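Side-chain contacts in separin (Saccharomyces cerevisiae, PDB 5U1T), which cleaves the MCD1/SCC1 subunit of cohesin at anaphase onset as a caspase-like cysteine protease, kept inactive by securin for most of the cell cycle: residues L198-I201 with K202-L206; S241-L244 with S245-L249. All blocks are in the same frame, centred on the assembly; numbering follows the deposited sequence.

In the fold
Both contacts are local: contact 2 joins neighbouring turns of one helix, contact 1 the last turn of a helix and the chain leaving it. Both lie in the helical N-terminal part of the chain, away from the probable catalytic cysteine. Contact 1 belongs to helix 190-203 and runs over its C-terminal end; contact 2 lies within helix 236-250. The two helices pack together, with Q199 against S245 and K202 and Q203 against L249, and the contact centres lie about 12 Å apart. Contact 2 is the more buried and combines hydroxyls, backbone carbonyls and tyrosine rings. Contact 1 is only partly buried and depends on an amide pair, an aromatic pair and the hydrogen bonds that finish the helix.

Contact 1: L198-I201 with K202-L206; sequences LQYI and KQFKL
F204 N donates to Y200 O at 2.7 Å, the last i to i+4 bond before the chain leaves helical geometry at F204. Two residues later the chain closes the helix with a Schellman motif: L206 N reaches back to I201 O at 2.8 Å and K205 N to K202 O, while K205, at C-prime, takes a positive phi. L206 is turned back over the helix end, where its CB meets I201 CG1 at 4.0 Å and the two side chains cross at about a right angle, the hydrophobic contact that commonly accompanies this motif. One turn back from Q203, Q199 points the same way with nearly coplanar amides; both set CG opposite the backbone N (chi1 170° and -162°), which lays them side by side. Q199 NE2 donates to Q203 OE1 over 3.0 Å, meeting that oxygen on a lone pair in its carbonyl plane; K196 NZ takes up Q199 OE1. Q203 OE1 also lies at the edge of the Y200 ring. Over one face of that ring sits F204 CE2, offset toward the rim and 3.9 Å from Y200 CG; the planes meet obliquely at 45°. Y200 OH bonds D160, and T176 of helix 172-185 packs on Y200, F204 and L206. Q199, using both amide ends, is probably fixed in rotation, and backbone bonds and apolar packing close the helix end, charged K196 and D160 holding amide and phenol.

Contact 2: S241-L244 with S245-L249; sequences SFYL and SYSML
Y243 carries its CG opposite the backbone N (chi1 173°), which sends the ring along the helix toward S247, and S247 turns its OG beside its own backbone N (chi1 -70°), back toward Y243. The hydroxyl therefore lies over one face of the tyrosine ring, on the CE1 side, with OG 3.4 Å from Y243 CZ. It also donates to Y243 O at 3.0 Å, approaching from well above the carbonyl plane, 52° out of it. S247 N uses that same oxygen in the regular helical bond, so one residue grips Y243 O twice, through main chain and side chain. Two residues earlier, S245 repeats the pattern more loosely: its N bonds S241 O at 3.2 Å, whereas its OG reaches that oxygen only weakly, at 3.4 Å. The ring of Y246 has Y243 O near its plane at the edge, and its CD2 comes within 4.4 Å of Y243 CD2. An alanine in place of Y243 removes the ring that covers the S247 hydroxyl, and would probably open a gap against L258 and I261 and leave Y246 CD2 without this neighbour. A serine hydroxyl returned to the carbonyl four residues back is a familiar helix feature. F242 faces L154 and F157 of helix 146-158 and L192 of helix 190-203, S241 OG bonds S158, and Y246 stacks on Y250 while its OH bonds I256 N. Y243 itself packs on helix 258-261, so helix 236-250 packs against helices 146-158, 190-203 and 258-261.

Contact 1: L198-I201 with K202-L206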
ATOM      1  N   LEU A 198      44.357  58.224 -30.090  1.00 89.32           N
ATOM      2  CA  LEU A 198      44.078  58.258 -31.526  1.00 93.37           C
ATOM      3  C   LEU A 198      43.243  57.040 -31.899  1.00 88.65           C
ATOM      4  O   LEU A 198      42.227  57.163 -32.590  1.00 89.11           O
ATOM      5  CB  LEU A 198      45.372  58.303 -32.355  1.00 91.58           C
ATOM      6  CG  LEU A 198      46.228  59.562 -32.182  1.00 88.52           C
ATOM      7  CD1 LEU A 198      47.430  59.570 -33.127  1.00 88.79           C
ATOM      8  CD2 LEU A 198      45.386  60.815 -32.366  1.00 86.22           C
ATOM      9  N   GLN A 199      43.670  55.874 -31.422  1.00 88.87           N
ATOM     10  CA  GLN A 199      42.951  54.632 -31.677  1.00 90.73           C
ATOM     11  C   GLN A 199      41.482  54.748 -31.270  1.00 88.34           C
ATOM     12  O   GLN A 199      40.600  54.404 -32.048  1.00 89.97           O
ATOM     13  CB  GLN A 199      43.621  53.472 -30.943  1.00 86.56           C
ATOM     14  CG  GLN A 199      42.823  52.173 -30.956  1.00 88.26           C
ATOM     15  CD  GLN A 199      43.178  51.262 -29.789  1.00 85.46           C
ATOM     16  OE1 GLN A 199      44.232  51.411 -29.165  1.00 85.81           O
ATOM     17  NE2 GLN A 199      42.294  50.326 -29.480  1.00 84.79           N
ATOM     18  N   TYR A 200      41.217  55.265 -30.071  1.00 85.99           N
ATOM     19  CA  TYR A 200      39.841  55.322 -29.566  1.00 89.40           C
ATOM     20  C   TYR A 200      38.976  56.241 -30.421  1.00 85.19           C
ATOM     21  O   TYR A 200      37.859  55.881 -30.804  1.00 90.89           O
ATOM     22  CB  TYR A 200      39.798  55.778 -28.097  1.00 82.64           C
ATOM     23  CG  TYR A 200      40.052  54.675 -27.083  1.00 76.90           C
ATOM     24  CD1 TYR A 200      40.272  53.367 -27.490  1.00 75.25           C
ATOM     25  CD2 TYR A 200      40.064  54.945 -25.716  1.00 74.40           C
ATOM     26  CE1 TYR A 200      40.509  52.360 -26.567  1.00 75.19           C
ATOM     27  CE2 TYR A 200      40.297  53.948 -24.788  1.00 68.29           C
ATOM     28  CZ  TYR A 200      40.519  52.656 -25.220  1.00 71.71           C
ATOM     29  OH  TYR A 200      40.752  51.654 -24.308  1.00 67.00           O
ATOM     30  N   ILE A 201      39.508  57.416 -30.726  1.00 85.90           N
ATOM     31  CA  ILE A 201      38.800  58.408 -31.527  1.00 93.47           C
ATOM     32  C   ILE A 201      38.421  57.883 -32.925  1.00 95.37           C
ATOM     33  O   ILE A 201      37.352  58.212 -33.453  1.00 89.81           O
ATOM     34  CB  ILE A 201      39.640  59.700 -31.639  1.00 92.41           C
ATOM     35  CG1 ILE A 201      39.457  60.531 -30.366  1.00 92.73           C
ATOM     36  CG2 ILE A 201      39.262  60.493 -32.866  1.00 90.77           C
ATOM     37  CD1 ILE A 201      39.612  62.005 -30.565  1.00 92.87           C
ATOM     38  N   LYS A 202      39.280  57.052 -33.509  1.00 94.56           N
ATOM     39  CA  LYS A 202      38.929  56.339 -34.737  1.00 93.71           C
ATOM     40  C   LYS A 202      37.896  55.267 -34.432  1.00 94.65           C
ATOM     41  O   LYS A 202      36.885  55.145 -35.124  1.00 94.81           O
ATOM     42  CB  LYS A 202      40.169  55.706 -35.382  1.00 98.20           C
ATOM     43  CG  LYS A 202      39.914  55.030 -36.733  1.00100.51           C
ATOM     44  CD  LYS A 202      40.606  55.778 -37.867  1.00101.57           C
ATOM     45  CE  LYS A 202      40.325  55.131 -39.218  1.00106.49           C
ATOM     46  NZ  LYS A 202      40.834  55.953 -40.368  1.00106.81           N
ATOM     47  N   GLN A 203      38.158  54.502 -33.379  1.00 90.96           N
ATOM     48  CA  GLN A 203      37.347  53.349 -33.023  1.00 90.44           C
ATOM     49  C   GLN A 203      35.911  53.706 -32.708  1.00 91.21           C
ATOM     50  O   GLN A 203      34.981  52.938 -32.986  1.00 92.04           O
ATOM     51  CB  GLN A 203      37.957  52.652 -31.816  1.00 91.14           C
ATOM     52  CG  GLN A 203      37.488  51.228 -31.599  1.00 90.22           C
ATOM     53  CD  GLN A 203      38.490  50.469 -30.768  1.00 91.64           C
ATOM     54  OE1 GLN A 203      39.660  50.863 -30.706  1.00 91.19           O
ATOM     55  NE2 GLN A 203      38.050  49.396 -30.109  1.00 89.46           N
ATOM     56  N   PHE A 204      35.736  54.870 -32.105  1.00 86.45           N
ATOM     57  CA  PHE A 204      34.428  55.245 -31.612  1.00 88.69           C
ATOM     58  C   PHE A 204      33.848  56.355 -32.446  1.00 91.46           C
ATOM     59  O   PHE A 204      32.774  56.879 -32.144  1.00 90.12           O
ATOM     60  CB  PHE A 204      34.530  55.635 -30.146  1.00 94.52           C
ATOM     61  CG  PHE A 204      34.967  54.500 -29.275  1.00 92.71           C
ATOM     62  CD1 PHE A 204      34.449  53.229 -29.482  1.00 90.26           C
ATOM     63  CD2 PHE A 204      35.921  54.682 -28.287  1.00 88.77           C
ATOM     64  CE1 PHE A 204      34.848  52.174 -28.712  1.00 86.86           C
ATOM     65  CE2 PHE A 204      36.326  53.621 -27.505  1.00 85.83           C
ATOM     66  CZ  PHE A 204      35.787  52.363 -27.721  1.00 87.07           C
ATOM     67  N   LYS A 205      34.562  56.665 -33.527  1.00 96.43           N
ATOM     68  CA  LYS A 205      34.163  57.685 -34.481  1.00 93.03           C
ATOM     69  C   LYS A 205      33.944  59.003 -33.747  1.00 97.86           C
ATOM     70  O   LYS A 205      32.894  59.625 -33.885  1.00102.45           O
ATOM     71  CB  LYS A 205      32.890  57.275 -35.233  1.00 94.93           C
ATOM     72  CG  LYS A 205      32.711  55.773 -35.457  1.00 95.70           C
ATOM     73  CD  LYS A 205      33.746  55.217 -36.413  1.00 92.81           C
ATOM     74  CE  LYS A 205      33.221  53.956 -37.077  1.00 98.83           C
ATOM     75  NZ  LYS A 205      31.919  54.186 -37.763  1.00 90.00           N
ATOM     76  N   LEU A 206      34.922  59.415 -32.949  1.00 96.02           N
ATOM     77  CA  LEU A 206      34.795  60.650 -32.190  1.00 96.22           C
ATOM     78  C   LEU A 206      35.409  61.790 -32.984  1.00 98.79           C
ATOM     79  O   LEU A 206      36.340  61.571 -33.764  1.00100.59           O
ATOM     80  CB  LEU A 206      35.449  60.510 -30.804  1.00 97.18           C
ATOM     81  CG  LEU A 206      34.862  59.404 -29.899  1.00 95.21           C
ATOM     82  CD1 LEU A 206      35.402  59.493 -28.491  1.00 87.53           C
ATOM     83  CD2 LEU A 206      33.345  59.439 -29.870  1.00 94.36           C
TER

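Contact 2: S241-L244 with S245-L249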
ATOM      1  N   SER A 241      51.988  46.317 -27.562  1.00 94.48           N
ATOM      2  CA  SER A 241      50.547  46.158 -27.392  1.00 88.44           C
ATOM      3  C   SER A 241      49.793  47.391 -27.898  1.00 84.07           C
ATOM      4  O   SER A 241      48.877  47.274 -28.719  1.00 90.05           O
ATOM      5  CB  SER A 241      50.212  45.884 -25.920  1.00 90.46           C
ATOM      6  OG  SER A 241      48.860  45.473 -25.746  1.00 86.95           O
ATOM      7  N   PHE A 242      50.210  48.569 -27.435  1.00 78.39           N
ATOM      8  CA  PHE A 242      49.539  49.819 -27.779  1.00 85.64           C
ATOM      9  C   PHE A 242      49.509  50.112 -29.276  1.00 91.56           C
ATOM     10  O   PHE A 242      48.452  50.434 -29.829  1.00 88.41           O
ATOM     11  CB  PHE A 242      50.206  50.977 -27.061  1.00 78.49           C
ATOM     12  CG  PHE A 242      49.769  51.130 -25.649  1.00 74.91           C
ATOM     13  CD1 PHE A 242      50.410  50.445 -24.634  1.00 78.84           C
ATOM     14  CD2 PHE A 242      48.710  51.958 -25.330  1.00 74.31           C
ATOM     15  CE1 PHE A 242      50.006  50.588 -23.323  1.00 73.99           C
ATOM     16  CE2 PHE A 242      48.302  52.100 -24.022  1.00 68.36           C
ATOM     17  CZ  PHE A 242      48.952  51.416 -23.020  1.00 72.57           C
ATOM     18  N   TYR A 243      50.676  50.011 -29.913  1.00 93.44           N
ATOM     19  CA  TYR A 243      50.823  50.297 -31.337  1.00 97.14           C
ATOM     20  C   TYR A 243      49.969  49.339 -32.157  1.00 96.86           C
ATOM     21  O   TYR A 243      49.300  49.755 -33.103  1.00 94.99           O
ATOM     22  CB  TYR A 243      52.305  50.211 -31.757  1.00 98.45           C
ATOM     23  CG  TYR A 243      52.580  50.331 -33.257  1.00103.45           C
ATOM     24  CD1 TYR A 243      52.561  49.208 -34.088  1.00104.06           C
ATOM     25  CD2 TYR A 243      52.888  51.559 -33.836  1.00101.72           C
ATOM     26  CE1 TYR A 243      52.823  49.310 -35.453  1.00104.36           C
ATOM     27  CE2 TYR A 243      53.149  51.668 -35.202  1.00103.80           C
ATOM     28  CZ  TYR A 243      53.115  50.543 -36.007  1.00107.47           C
ATOM     29  OH  TYR A 243      53.377  50.646 -37.363  1.00103.83           O
ATOM     30  N   LEU A 244      49.989  48.060 -31.789  1.00 92.30           N
ATOM     31  CA  LEU A 244      49.184  47.064 -32.482  1.00 85.94           C
ATOM     32  C   LEU A 244      47.715  47.467 -32.510  1.00 90.77           C
ATOM     33  O   LEU A 244      47.070  47.400 -33.549  1.00 95.50           O
ATOM     34  CB  LEU A 244      49.331  45.689 -31.828  1.00 88.19           C
ATOM     35  CG  LEU A 244      50.654  44.948 -32.034  1.00 93.47           C
ATOM     36  CD1 LEU A 244      50.573  43.540 -31.444  1.00 83.89           C
ATOM     37  CD2 LEU A 244      51.047  44.914 -33.513  1.00 87.53           C
ATOM     38  N   SER A 245      47.191  47.894 -31.367  1.00 91.91           N
ATOM     39  CA  SER A 245      45.806  48.339 -31.293  1.00 87.08           C
ATOM     40  C   SER A 245      45.602  49.630 -32.078  1.00 89.85           C
ATOM     41  O   SER A 245      44.546  49.848 -32.665  1.00 88.24           O
ATOM     42  CB  SER A 245      45.387  48.532 -29.841  1.00 84.91           C
ATOM     43  OG  SER A 245      45.534  47.325 -29.128  1.00 91.59           O
ATOM     44  N   TYR A 246      46.668  50.398 -32.189  1.00 93.87           N
ATOM     45  CA  TYR A 246      46.617  51.635 -32.923  1.00 95.10           C
ATOM     46  C   TYR A 246      46.649  51.327 -34.395  1.00 98.48           C
ATOM     47  O   TYR A 246      45.884  51.885 -35.159  1.00 95.51           O
ATOM     48  CB  TYR A 246      47.801  52.514 -32.563  1.00 95.37           C
ATOM     49  CG  TYR A 246      48.060  53.628 -33.546  1.00 98.24           C
ATOM     50  CD1 TYR A 246      47.319  54.788 -33.517  1.00 96.68           C
ATOM     51  CD2 TYR A 246      49.053  53.516 -34.497  1.00 98.70           C
ATOM     52  CE1 TYR A 246      47.556  55.804 -34.412  1.00 99.71           C
ATOM     53  CE2 TYR A 246      49.297  54.527 -35.395  1.00100.98           C
ATOM     54  CZ  TYR A 246      48.547  55.668 -35.348  1.00103.22           C
ATOM     55  OH  TYR A 246      48.792  56.676 -36.239  1.00104.07           O
ATOM     56  N   SER A 247      47.538  50.424 -34.778  1.00 97.83           N
ATOM     57  CA  SER A 247      47.695  50.029 -36.167  1.00102.52           C
ATOM     58  C   SER A 247      46.377  49.650 -36.807  1.00106.05           C
ATOM     59  O   SER A 247      46.001  50.175 -37.844  1.00110.89           O
ATOM     60  CB  SER A 247      48.634  48.836 -36.267  1.00104.09           C
ATOM     61  OG  SER A 247      49.954  49.203 -35.955  1.00102.39           O
ATOM     62  N   MET A 248      45.667  48.768 -36.138  1.00101.95           N
ATOM     63  CA  MET A 248      44.394  48.279 -36.583  1.00 97.72           C
ATOM     64  C   MET A 248      43.457  49.313 -37.144  1.00100.08           C
ATOM     65  O   MET A 248      42.889  49.123 -38.203  1.00101.99           O
ATOM     66  CB  MET A 248      43.717  47.632 -35.408  1.00 95.65           C
ATOM     67  CG  MET A 248      44.317  46.298 -35.080  1.00 97.42           C
ATOM     68  SD  MET A 248      43.477  45.067 -36.061  1.00116.77           S
ATOM     69  CE  MET A 248      44.696  43.767 -35.992  1.00105.76           C
ATOM     70  N   LEU A 249      43.255  50.392 -36.425  1.00 97.03           N
ATOM     71  CA  LEU A 249      42.345  51.401 -36.900  1.00104.94           C
ATOM     72  C   LEU A 249      42.994  52.310 -37.931  1.00109.23           C
ATOM     73  O   LEU A 249      42.296  53.000 -38.656  1.00106.31           O
ATOM     74  CB  LEU A 249      41.787  52.209 -35.738  1.00 97.78           C
ATOM     75  CG  LEU A 249      40.664  51.493 -35.005  1.00 94.45           C
ATOM     76  CD1 LEU A 249      41.217  50.255 -34.332  1.00 92.76           C
ATOM     77  CD2 LEU A 249      39.992  52.407 -34.001  1.00 92.83           C
TER